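Local coordinates for protein 3-dehydroshikimate dehydratase (Pseudomonas putida, PDB 5HMQ) that converts 3-dehydroshikimate to protocatechuate with the help of a divalent metal cation, a step in the breakdown of quinate and shikimate, at residues C[303-307]-C[355-359]; C[436-440]-C[534-538]. All blocks are in the same frame, centred on the assembly; numbering follows the deposited sequence.

Interaction 1: residues C[303-307]-C[355-359]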
loop_
_atom_site.group_PDB
_atom_site.type_symbol
_atom_site.label_atom_id
_atom_site.label_comp_id
_atom_site.label_asym_id
_atom_site.label_seq_id
_atom_site.Cartn_x
_atom_site.Cartn_y
_atom_site.Cartn_z
ATOM N N PHE C 303 26.874 0.150 3.351
ATOM C CA PHE C 303 25.959 0.407 4.453
ATOM C C PHE C 303 25.979 1.883 4.824
ATOM O O PHE C 303 27.040 2.512 4.867
ATOM C CB PHE C 303 26.316 -0.434 5.682
ATOM C CG PHE C 303 25.904 -1.874 5.578
ATOM C CD1 PHE C 303 26.751 -2.816 5.015
ATOM C CD2 PHE C 303 24.670 -2.288 6.055
ATOM C CE1 PHE C 303 26.369 -4.145 4.925
ATOM C CE2 PHE C 303 24.283 -3.612 5.969
ATOM C CZ PHE C 303 25.133 -4.543 5.403
ATOM N N ALA C 304 24.795 2.429 5.094
ATOM C CA ALA C 304 24.649 3.807 5.537
ATOM C C ALA C 304 24.580 3.820 7.057
ATOM O O ALA C 304 23.671 3.223 7.646
ATOM C CB ALA C 304 23.399 4.449 4.935
ATOM N N VAL C 305 25.538 4.497 7.687
ATOM C CA VAL C 305 25.684 4.513 9.138
ATOM C C VAL C 305 26.243 5.868 9.553
ATOM O O VAL C 305 26.717 6.649 8.727
ATOM C CB VAL C 305 26.619 3.388 9.644
ATOM C CG1 VAL C 305 25.962 2.021 9.519
ATOM C CG2 VAL C 305 27.938 3.420 8.882
ATOM N N ASP C 306 26.190 6.143 10.853
ATOM C CA ASP C 306 26.958 7.221 11.449
ATOM C C ASP C 306 28.181 6.617 12.140
ATOM O O ASP C 306 28.426 5.411 12.065
ATOM C CB ASP C 306 26.086 8.059 12.394
ATOM C CG ASP C 306 25.558 7.272 13.587
ATOM O OD1 ASP C 306 25.965 6.111 13.793
ATOM O OD2 ASP C 306 24.713 7.829 14.324
ATOM N N GLU C 307 28.961 7.461 12.815
ATOM C CA GLU C 307 30.214 6.974 13.381
ATOM C C GLU C 307 29.968 6.021 14.547
ATOM O O GLU C 307 30.710 5.050 14.726
ATOM C CB GLU C 307 31.085 8.148 13.825
ATOM C CG GLU C 307 32.556 7.995 13.458
ATOM C CD GLU C 307 32.817 8.225 11.976
ATOM O OE1 GLU C 307 33.544 7.413 11.364
ATOM O OE2 GLU C 307 32.287 9.215 11.431
ATOM N N ASN C 355 21.765 10.901 3.995
ATOM C CA ASN C 355 20.318 10.991 3.825
ATOM C C ASN C 355 19.663 9.630 4.027
ATOM O O ASN C 355 18.644 9.514 4.719
ATOM C CB ASN C 355 19.984 11.550 2.441
ATOM C CG ASN C 355 20.381 13.006 2.287
ATOM O OD1 ASN C 355 20.607 13.708 3.273
ATOM N ND2 ASN C 355 20.474 13.465 1.045
ATOM N N PHE C 356 20.248 8.585 3.435
ATOM C CA PHE C 356 19.691 7.242 3.566
ATOM C C PHE C 356 19.713 6.775 5.016
ATOM O O PHE C 356 18.761 6.142 5.486
ATOM C CB PHE C 356 20.467 6.272 2.675
ATOM C CG PHE C 356 19.671 5.078 2.236
ATOM C CD1 PHE C 356 19.601 3.947 3.032
ATOM C CD2 PHE C 356 18.995 5.086 1.029
ATOM C CE1 PHE C 356 18.873 2.844 2.630
ATOM C CE2 PHE C 356 18.263 3.988 0.622
ATOM C CZ PHE C 356 18.202 2.866 1.423
ATOM N N PHE C 357 20.791 7.085 5.742
ATOM C CA PHE C 357 20.866 6.714 7.151
ATOM C C PHE C 357 19.815 7.451 7.973
ATOM O O PHE C 357 19.164 6.854 8.837
ATOM C CB PHE C 357 22.268 6.990 7.693
ATOM C CG PHE C 357 22.381 6.846 9.186
ATOM C CD1 PHE C 357 22.322 5.596 9.782
ATOM C CD2 PHE C 357 22.554 7.961 9.991
ATOM C CE1 PHE C 357 22.428 5.460 11.157
ATOM C CE2 PHE C 357 22.661 7.834 11.366
ATOM C CZ PHE C 357 22.599 6.581 11.951
ATOM N N GLU C 358 19.639 8.751 7.724
ATOM C CA GLU C 358 18.629 9.502 8.461
ATOM C C GLU C 358 17.222 9.042 8.101
ATOM O O GLU C 358 16.326 9.058 8.954
ATOM C CB GLU C 358 18.788 10.998 8.192
ATOM C CG GLU C 358 20.083 11.605 8.732
ATOM C CD GLU C 358 20.196 11.536 10.246
ATOM O OE1 GLU C 358 19.154 11.620 10.932
ATOM O OE2 GLU C 358 21.332 11.407 10.752
ATOM N N ALA C 359 17.010 8.634 6.846
ATOM C CA ALA C 359 15.692 8.201 6.396
ATOM C C ALA C 359 15.347 6.784 6.847
ATOM O O ALA C 359 14.162 6.456 6.967
ATOM C CB ALA C 359 15.600 8.298 4.872
#
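Asp306, whose carboxylate is gripped at OD1 by the backbone N of Val309, lays the rest of its side chain against the outer end of the Phe357 ring. That bond is an N-cap: Asp306 sits just before helix 307-319, and chi1 of 63° swings CG between its own N and carbonyl carbon. With OD1 engaged in the cap, OD2 comes to 3.4 Å from CZ of Phe357, the carboxylate and ring planes 49° apart. The ring itself lies flat against the chain leaving the strand. Val305 C and Asp306 N sit over the centre of one face, Asp306 N 3.7 Å above the plane, and Val305 CA is 3.6 Å from CD1 of Phe357. In Phe357 CG is anti to the backbone N (chi1 171°), which carries the ring out from the helix to the Val305-Asp306 backbone. At the other end Ala304 CB packs on the helix, 3.9 Å from CB of Phe357 and 4.1 Å from CB of Phe356. Ala304 and Phe356 also share Cys365 of strand 363-371 as a neighbour. This is helix-on-sheet packing within the first VOC module of the dioxygenase-like domain, helix 352-360 lying against the end of strand 295-304.

Interaction 2: residues C[436-440]-C[534-538]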
loop_
_atom_site.group_PDB
_atom_site.type_symbol
_atom_site.label_atom_id
_atom_site.label_comp_id
_atom_site.label_asym_id
_atom_site.label_seq_id
_atom_site.Cartn_x
_atom_site.Cartn_y
_atom_site.Cartn_z
ATOM N N ALA C 436 42.030 -11.344 6.683
ATOM C CA ALA C 436 40.894 -11.696 7.525
ATOM C C ALA C 436 41.300 -12.773 8.532
ATOM O O ALA C 436 42.335 -13.429 8.398
ATOM C CB ALA C 436 39.724 -12.188 6.680
ATOM N N THR C 437 40.474 -12.937 9.573
ATOM C CA THR C 437 40.689 -13.960 10.593
ATOM C C THR C 437 39.726 -15.136 10.486
ATOM O O THR C 437 39.868 -16.098 11.248
ATOM C CB THR C 437 40.560 -13.347 11.994
ATOM O OG1 THR C 437 39.234 -12.830 12.169
ATOM C CG2 THR C 437 41.552 -12.215 12.165
ATOM N N GLY C 438 38.762 -15.102 9.563
ATOM C CA GLY C 438 37.860 -16.211 9.348
ATOM C C GLY C 438 37.891 -16.777 7.936
ATOM O O GLY C 438 38.679 -16.363 7.082
ATOM N N GLY C 439 36.999 -17.743 7.716
ATOM C CA GLY C 439 36.911 -18.432 6.446
ATOM C C GLY C 439 35.579 -18.291 5.732
ATOM O O GLY C 439 35.113 -19.246 5.103
ATOM N N LEU C 440 34.947 -17.121 5.830
ATOM C CA LEU C 440 33.810 -16.814 4.974
ATOM C C LEU C 440 34.339 -16.377 3.622
ATOM O O LEU C 440 35.302 -15.611 3.539
ATOM C CB LEU C 440 32.942 -15.714 5.575
ATOM C CG LEU C 440 32.580 -15.892 7.044
ATOM C CD1 LEU C 440 31.731 -14.736 7.542
ATOM C CD2 LEU C 440 31.854 -17.209 7.239
ATOM N N GLU C 534 33.880 -22.369 11.697
ATOM C CA GLU C 534 33.439 -20.980 11.674
ATOM C C GLU C 534 32.577 -20.648 12.886
ATOM O O GLU C 534 32.707 -19.562 13.462
ATOM C CB GLU C 534 32.685 -20.687 10.379
ATOM C CG GLU C 534 33.543 -20.820 9.132
ATOM C CD GLU C 534 34.836 -20.037 9.215
ATOM O OE1 GLU C 534 34.812 -18.882 9.687
ATOM O OE2 GLU C 534 35.881 -20.583 8.801
ATOM N N VAL C 535 31.680 -21.560 13.271
ATOM C CA VAL C 535 30.861 -21.344 14.462
ATOM C C VAL C 535 31.742 -21.193 15.696
ATOM O O VAL C 535 31.528 -20.300 16.524
ATOM C CB VAL C 535 29.842 -22.487 14.630
ATOM C CG1 VAL C 535 29.234 -22.457 16.024
ATOM C CG2 VAL C 535 28.752 -22.381 13.576
ATOM N N ALA C 536 32.750 -22.058 15.834
ATOM C CA ALA C 536 33.637 -21.986 16.991
ATOM C C ALA C 536 34.353 -20.642 17.053
ATOM O O ALA C 536 34.372 -19.983 18.100
ATOM C CB ALA C 536 34.647 -23.135 16.948
ATOM N N ARG C 537 34.942 -20.216 15.935
ATOM C CA ARG C 537 35.639 -18.935 15.911
ATOM C C ARG C 537 34.673 -17.777 16.145
ATOM O O ARG C 537 34.990 -16.835 16.881
ATOM C CB ARG C 537 36.383 -18.774 14.585
ATOM C CG ARG C 537 37.390 -17.637 14.565
ATOM C CD ARG C 537 37.387 -16.962 13.208
ATOM N NE ARG C 537 36.051 -16.471 12.910
ATOM C CZ ARG C 537 35.572 -15.308 13.334
ATOM N NH1 ARG C 537 36.323 -14.503 14.070
ATOM N NH2 ARG C 537 34.333 -14.956 13.026
ATOM N N ALA C 538 33.488 -17.827 15.528
ATOM C CA ALA C 538 32.537 -16.727 15.665
ATOM C C ALA C 538 31.962 -16.654 17.076
ATOM O O ALA C 538 31.840 -15.564 17.646
ATOM C CB ALA C 538 31.416 -16.869 14.637
#
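Glu534 and Arg537, one helical turn apart on helix 531-541, reach out together to the loop 436-440 that leads into strand 440-450 of the second VOC module. They meet it in different ways, the glutamate through a carboxylate hydrogen-bonded by the backbone N of Gly439 and the arginine through CD, at the carbonyl O of Thr437 and CA of Gly438, and through NE. Glu534 is bent at chi2 (-51°), which turns the carboxylate toward the backbone of Gly439. Gly439 N donates to OE1 of Glu534 over 3.2 Å with an angle of 166° at the hydrogen, nearly straight, but it comes from above the carboxylate plane, 36° out of it. Gly439 CA lies 3.4 Å from OE2 of Glu534, in close touch with the second oxygen. Leu440 crosses Glu534 at a slant, CD2 being 4.2 Å from OE1, and packs further on Phe526 of strand 520-528.

Arg537 begins with CG opposite its backbone N and then turns twice, at chi2 and chi3, bringing CD to 3.3 Å from the carbonyl O of Thr437. Its chain runs at about a right angle to the Thr437 side chain. Both NH1 and NH2 of the guanidinium are hydrogen-bonded outside the two segments, NH2 to the carbonyl O of Arg319 in the first module, and so the same arginine touches both halves of the dioxygenase-like domain. Toward the loop, NE of Arg537 lies 4.0 Å from CA of Gly438, and NH1 stays 3.9 Å from OG1 of Thr437.

In the fold
Both contacts belong to the C-terminal dioxygenase-like domain and set a helix against the chain at one end of a strand: interaction 1 where strand 295-304 finishes, interaction 2 where strand 440-450 starts. Their centres lie 28 Å apart and their nearest atoms about 12 Å, with no touch between them. Interaction 1 is away from the annotated sites, but its helix faces the second subunit, whose Arg209 hydrogen-bonds the carbonyl O of Glu358. Interaction 2 is nearer a metal: the side chain of Leu440 is about 13 Å from the bound magnesium ion and about 9 Å from that of its ligand Glu601. The catalytic metal sits elsewhere, in the TIM barrel.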